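Alkaline phosphatase D (Bacillus subtilis, PDB 2YEQ) hydrolyses phosphate esters, acting as an alkaline phosphatase and phosphodiesterase at an active site containing iron and calcium. Local coordinates at residues Gly111-Ser123 with Gly441-Lys453. Numbering follows the deposited sequence.
Sequences GANVPQMTFAFAS and GYVRCTVTPHQWK. With PE5 (3,6,9,12,15,18,21,24-octaoxahexacosan-1-ol), chain H.
Phe119 lays one ring face over Cys445, whose CB stands 3.8 Å from the ring centroid and 20° off its normal, a CH-pi contact. With CG set between backbone N and carbonyl carbon (chi1 67°), this ring leans across to the facing strand, and its CZ reaches Trp452 CZ2 at 3.5 Å, ring planes inclined at 77°. Phe121 repeats the lean two residues on, at the next hydrogen-bonded pair: Val443 CB lies over its face, 3.8 Å from the centroid, while Cys445 SG comes to its edge, 3.8 Å from Phe121 CE2. That sulfur also lies oblique to Phe119, 4.7 Å from its centroid, and accepts a weak hydrogen bond from Trp452 NE1, so the thiol sits among three aromatic residues. Phe119 and Phe121 both pack on Leu377, which places them between this sheet and the mixed sheet that holds strand 374-378.

Strands 117-122 and 441-448 run antiparallel, their axes 4.6 Å apart. Hydrogen-bonded pairs Met117-Val447, Phe119-Cys445 and Phe121-Val443 each exchange two backbone bonds, the shortest being Cys445 N to Phe119 O at 2.7 Å. On the other face, Arg444 forms salt bridges with Glu141 and Asp455, and Thr446 CG2 lies 3.5 Å from C2 of the bound polyether, which Lys453 and Gln451 hydrogen-bond. Strand 117-122 also bonds to strand 145-148, joining the sheet's parallel strands to its antiparallel C-terminal part. Backbone bonds satisfy these paired peptides, so cohesion on the Phe119 face probably rests on aromatic, aliphatic and sulfur contacts; the opposite face mixes small apolar contacts with threonine hydroxyls and the Arg444 charge.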
loop_
_atom_site.group_PDB
_atom_site.type_symbol
_atom_site.label_atom_id
_atom_site.label_comp_id
_atom_site.label_asym_id
_atom_site.label_seq_id
_atom_site.Cartn_x
_atom_site.Cartn_y
_atom_site.Cartn_z
ATOM N N GLY A 111 -22.446 -11.583 -3.338
ATOM C CA GLY A 111 -22.986 -12.802 -2.743
ATOM C C GLY A 111 -22.663 -14.107 -3.464
ATOM O O GLY A 111 -23.016 -15.174 -2.968
ATOM N N ALA A 112 -21.981 -14.053 -4.610
ATOM C CA ALA A 112 -21.559 -15.282 -5.291
ATOM C C ALA A 112 -20.758 -16.140 -4.337
ATOM O O ALA A 112 -19.943 -15.645 -3.564
ATOM C CB ALA A 112 -20.727 -14.988 -6.548
ATOM N N ASN A 113 -20.983 -17.443 -4.419
ATOM C CA ASN A 113 -20.351 -18.395 -3.538
ATOM C C ASN A 113 -18.991 -18.846 -4.077
ATOM O O ASN A 113 -18.823 -19.980 -4.523
ATOM C CB ASN A 113 -21.294 -19.591 -3.364
ATOM C CG ASN A 113 -21.026 -20.359 -2.102
ATOM O OD1 ASN A 113 -20.834 -19.780 -1.037
ATOM N ND2 ASN A 113 -21.014 -21.678 -2.211
ATOM N N VAL A 114 -18.000 -17.971 -4.004
ATOM C CA VAL A 114 -16.699 -18.272 -4.583
ATOM C C VAL A 114 -15.853 -19.089 -3.631
ATOM O O VAL A 114 -15.798 -18.792 -2.441
ATOM C CB VAL A 114 -15.965 -16.972 -5.021
ATOM C CG1 VAL A 114 -16.778 -16.271 -6.101
ATOM C CG2 VAL A 114 -15.794 -16.048 -3.879
ATOM N N PRO A 115 -15.176 -20.118 -4.151
ATOM C CA PRO A 115 -14.386 -21.026 -3.315
ATOM C C PRO A 115 -12.997 -20.544 -2.927
ATOM O O PRO A 115 -12.431 -21.052 -1.959
ATOM C CB PRO A 115 -14.211 -22.263 -4.217
ATOM C CG PRO A 115 -14.260 -21.734 -5.577
ATOM C CD PRO A 115 -15.298 -20.633 -5.524
ATOM N N GLN A 116 -12.424 -19.604 -3.683
ATOM C CA GLN A 116 -11.042 -19.195 -3.442
ATOM C C GLN A 116 -10.746 -17.806 -4.032
ATOM O O GLN A 116 -11.399 -17.366 -4.985
ATOM C CB GLN A 116 -10.079 -20.223 -4.019
ATOM C CG GLN A 116 -8.628 -20.045 -3.620
ATOM C CD GLN A 116 -7.737 -21.188 -4.105
ATOM O OE1 GLN A 116 -7.698 -22.250 -3.505
ATOM N NE2 GLN A 116 -6.988 -20.948 -5.171
ATOM N N MET A 117 -9.786 -17.127 -3.414
ATOM C CA MET A 117 -9.296 -15.835 -3.876
ATOM C C MET A 117 -7.812 -15.821 -3.598
ATOM O O MET A 117 -7.369 -16.283 -2.535
ATOM C CB MET A 117 -9.970 -14.709 -3.079
ATOM C CG MET A 117 -9.474 -13.325 -3.436
ATOM S SD MET A 117 -10.191 -12.061 -2.400
ATOM C CE MET A 117 -9.736 -10.589 -3.360
ATOM N N THR A 118 -7.030 -15.299 -4.538
ATOM C CA THR A 118 -5.604 -15.114 -4.316
ATOM C C THR A 118 -5.238 -13.666 -4.667
ATOM O O THR A 118 -5.647 -13.160 -5.710
ATOM C CB THR A 118 -4.752 -16.085 -5.180
ATOM O OG1 THR A 118 -5.190 -17.431 -4.944
ATOM C CG2 THR A 118 -3.273 -15.978 -4.840
ATOM N N PHE A 119 -4.475 -13.018 -3.798
ATOM C CA PHE A 119 -4.076 -11.623 -4.040
ATOM C C PHE A 119 -2.720 -11.425 -3.416
ATOM O O PHE A 119 -2.240 -12.305 -2.698
ATOM C CB PHE A 119 -5.142 -10.633 -3.552
ATOM C CG PHE A 119 -5.334 -10.582 -2.049
ATOM C CD1 PHE A 119 -4.530 -9.781 -1.269
ATOM C CD2 PHE A 119 -6.347 -11.303 -1.429
ATOM C CE1 PHE A 119 -4.708 -9.703 0.125
ATOM C CE2 PHE A 119 -6.540 -11.221 -0.044
ATOM C CZ PHE A 119 -5.702 -10.405 0.727
ATOM N N ALA A 120 -2.064 -10.316 -3.751
ATOM C CA ALA A 120 -0.813 -9.955 -3.139
ATOM C C ALA A 120 -1.001 -8.548 -2.565
ATOM O O ALA A 120 -1.875 -7.801 -3.038
ATOM C CB ALA A 120 0.332 -9.940 -4.150
ATOM N N PHE A 121 -0.205 -8.217 -1.555
ATOM C CA PHE A 121 -0.145 -6.820 -1.086
ATOM C C PHE A 121 1.278 -6.362 -0.897
ATOM O O PHE A 121 2.185 -7.137 -0.556
ATOM C CB PHE A 121 -1.064 -6.550 0.125
ATOM C CG PHE A 121 -0.657 -7.200 1.397
ATOM C CD1 PHE A 121 0.167 -6.543 2.289
ATOM C CD2 PHE A 121 -1.181 -8.444 1.757
ATOM C CE1 PHE A 121 0.495 -7.096 3.509
ATOM C CE2 PHE A 121 -0.860 -9.019 2.993
ATOM C CZ PHE A 121 -0.008 -8.356 3.859
ATOM N N ALA A 122 1.470 -5.071 -1.158
ATOM C CA ALA A 122 2.784 -4.489 -1.193
ATOM C C ALA A 122 2.752 -3.090 -0.567
ATOM O O ALA A 122 1.700 -2.463 -0.498
ATOM C CB ALA A 122 3.219 -4.376 -2.656
ATOM N N SER A 123 3.910 -2.628 -0.138
ATOM C CA SER A 123 4.085 -1.242 0.312
ATOM C C SER A 123 5.537 -0.878 0.208
ATOM O O SER A 123 6.392 -1.751 0.046
ATOM C CB SER A 123 3.622 -1.119 1.772
ATOM O OG SER A 123 4.482 -1.847 2.615
ATOM N N GLY A 441 10.325 -7.842 -0.320
ATOM C CA GLY A 441 9.390 -8.658 -1.066
ATOM C C GLY A 441 7.969 -8.154 -0.890
ATOM O O GLY A 441 7.705 -6.940 -0.867
ATOM N N TYR A 442 7.055 -9.099 -0.745
ATOM C CA TYR A 442 5.631 -8.827 -0.673
ATOM C C TYR A 442 4.946 -10.052 -0.090
ATOM O O TYR A 442 5.606 -11.034 0.218
ATOM C CB TYR A 442 5.042 -8.504 -2.056
ATOM C CG TYR A 442 5.200 -9.598 -3.100
ATOM C CD1 TYR A 442 4.247 -10.613 -3.246
ATOM C CD2 TYR A 442 6.289 -9.606 -3.938
ATOM C CE1 TYR A 442 4.403 -11.613 -4.208
ATOM C CE2 TYR A 442 6.463 -10.575 -4.890
ATOM C CZ TYR A 442 5.531 -11.589 -5.016
ATOM O OH TYR A 442 5.731 -12.531 -5.993
ATOM N N VAL A 443 3.650 -9.956 0.129
ATOM C CA VAL A 443 2.872 -11.007 0.788
ATOM C C VAL A 443 1.796 -11.472 -0.162
ATOM O O VAL A 443 1.137 -10.673 -0.835
ATOM C CB VAL A 443 2.253 -10.526 2.136
ATOM C CG1 VAL A 443 1.472 -11.633 2.788
ATOM C CG2 VAL A 443 3.342 -9.989 3.058
ATOM N N ARG A 444 1.676 -12.795 -0.307
ATOM C CA ARG A 444 0.635 -13.385 -1.144
ATOM C C ARG A 444 -0.396 -14.109 -0.280
ATOM O O ARG A 444 -0.041 -14.974 0.521
ATOM C CB ARG A 444 1.274 -14.396 -2.118
ATOM C CG ARG A 444 0.289 -15.052 -3.063
ATOM C CD ARG A 444 1.003 -16.055 -3.991
ATOM N NE ARG A 444 1.538 -17.175 -3.244
ATOM C CZ ARG A 444 2.544 -17.970 -3.621
ATOM N NH1 ARG A 444 3.176 -17.806 -4.776
ATOM N NH2 ARG A 444 2.919 -18.960 -2.826
ATOM N N CYS A 445 -1.664 -13.769 -0.443
ATOM C CA CYS A 445 -2.712 -14.355 0.371
ATOM C C CYS A 445 -3.618 -15.259 -0.483
ATOM O O CYS A 445 -4.030 -14.881 -1.573
ATOM C CB CYS A 445 -3.525 -13.269 1.072
ATOM S SG CYS A 445 -2.537 -12.428 2.385
ATOM N N THR A 446 -3.942 -16.440 0.055
ATOM C CA THR A 446 -4.895 -17.360 -0.569
ATOM C C THR A 446 -6.006 -17.644 0.404
ATOM O O THR A 446 -5.770 -18.103 1.513
ATOM C CB THR A 446 -4.219 -18.679 -0.961
ATOM O OG1 THR A 446 -3.085 -18.401 -1.791
ATOM C CG2 THR A 446 -5.197 -19.571 -1.715
ATOM N N VAL A 447 -7.216 -17.307 0.017
ATOM C CA VAL A 447 -8.326 -17.298 0.925
ATOM C C VAL A 447 -9.383 -18.281 0.477
ATOM O O VAL A 447 -9.800 -18.253 -0.675
ATOM C CB VAL A 447 -8.968 -15.905 0.981
ATOM C CG1 VAL A 447 -10.121 -15.874 2.019
ATOM C CG2 VAL A 447 -7.876 -14.846 1.285
ATOM N N THR A 448 -9.840 -19.104 1.418
ATOM C CA THR A 448 -10.980 -19.986 1.229
ATOM C C THR A 448 -11.931 -19.741 2.391
ATOM O O THR A 448 -11.537 -19.128 3.373
ATOM C CB THR A 448 -10.512 -21.484 1.207
ATOM O OG1 THR A 448 -9.886 -21.815 2.447
ATOM C CG2 THR A 448 -9.489 -21.706 0.084
ATOM N N PRO A 449 -13.161 -20.251 2.317
ATOM C CA PRO A 449 -14.147 -19.969 3.365
ATOM C C PRO A 449 -13.717 -20.295 4.794
ATOM O O PRO A 449 -14.118 -19.582 5.709
ATOM C CB PRO A 449 -15.354 -20.808 2.944
ATOM C CG PRO A 449 -15.258 -20.847 1.463
ATOM C CD PRO A 449 -13.775 -21.010 1.212
ATOM N N HIS A 450 -12.899 -21.326 4.986
ATOM C CA HIS A 450 -12.536 -21.749 6.343
ATOM C C HIS A 450 -11.076 -21.583 6.660
ATOM O O HIS A 450 -10.624 -21.932 7.755
ATOM C CB HIS A 450 -12.963 -23.210 6.562
ATOM C CG HIS A 450 -14.424 -23.429 6.327
ATOM N ND1 HIS A 450 -15.392 -22.621 6.888
ATOM C CD2 HIS A 450 -15.081 -24.313 5.539
ATOM C CE1 HIS A 450 -16.586 -23.010 6.474
ATOM N NE2 HIS A 450 -16.425 -24.039 5.659
ATOM N N GLN A 451 -10.326 -21.034 5.716
ATOM C CA GLN A 451 -8.914 -20.866 5.913
ATOM C C GLN A 451 -8.306 -19.659 5.177
ATOM O O GLN A 451 -8.592 -19.435 3.998
ATOM C CB GLN A 451 -8.245 -22.112 5.427
ATOM C CG GLN A 451 -6.820 -22.164 5.733
ATOM C CD GLN A 451 -6.205 -23.461 5.252
ATOM O OE1 GLN A 451 -6.409 -24.528 5.855
ATOM N NE2 GLN A 451 -5.470 -23.383 4.142
ATOM N N TRP A 452 -7.423 -18.946 5.868
ATOM C CA TRP A 452 -6.650 -17.844 5.281
ATOM C C TRP A 452 -5.201 -18.241 5.328
ATOM O O TRP A 452 -4.667 -18.507 6.395
ATOM C CB TRP A 452 -6.840 -16.556 6.081
ATOM C CG TRP A 452 -6.238 -15.328 5.418
ATOM C CD1 TRP A 452 -4.927 -15.062 5.220
ATOM C CD2 TRP A 452 -6.965 -14.239 4.865
ATOM N NE1 TRP A 452 -4.780 -13.853 4.554
ATOM C CE2 TRP A 452 -6.024 -13.323 4.346
ATOM C CE3 TRP A 452 -8.317 -13.951 4.741
ATOM C CZ2 TRP A 452 -6.403 -12.140 3.719
ATOM C CZ3 TRP A 452 -8.696 -12.741 4.128
ATOM C CH2 TRP A 452 -7.737 -11.870 3.619
ATOM N N LYS A 453 -4.548 -18.254 4.179
ATOM C CA LYS A 453 -3.122 -18.504 4.134
ATOM C C LYS A 453 -2.366 -17.273 3.632
ATOM O O LYS A 453 -2.778 -16.662 2.642
ATOM C CB LYS A 453 -2.812 -19.685 3.217
ATOM C CG LYS A 453 -1.326 -19.927 3.039
ATOM C CD LYS A 453 -0.998 -21.395 2.740
ATOM C CE LYS A 453 -1.645 -21.868 1.506
ATOM N NZ LYS A 453 -1.095 -23.214 1.031
HETATM C C48 PE5 H . 0.364 -21.204 -2.043
HETATM C C50 PE5 H . -0.492 -22.413 -2.387
HETATM O O1 PE5 H . -1.536 -22.550 -1.416
HETATM C C1 PE5 H . -2.819 -22.917 -1.929
HETATM C C2 PE5 H . -3.924 -22.683 -0.897
HETATM O O2 PE5 H . -4.166 -23.869 -0.143
HETATM C C3 PE5 H . -4.789 -23.717 1.139
HETATM C C4 PE5 H . -4.680 -25.044 1.889
HETATM O O3 PE5 H . -3.754 -24.972 2.986
HETATM C C5 PE5 H . -2.600 -25.783 2.764
HETATM C C6 PE5 H . -1.592 -25.752 3.891
HETATM O O4 PE5 H . -0.301 -26.089 3.368
HETATM C C7 PE5 H . 0.497 -24.948 3.080
HETATM C C8 PE5 H . 1.704 -25.249 2.225
HETATM O O5 PE5 H . 2.007 -24.096 1.425
HETATM C C9 PE5 H . 3.064 -23.338 2.006
HETATM O O HOH W 1 5.756 -5.096 0.031
#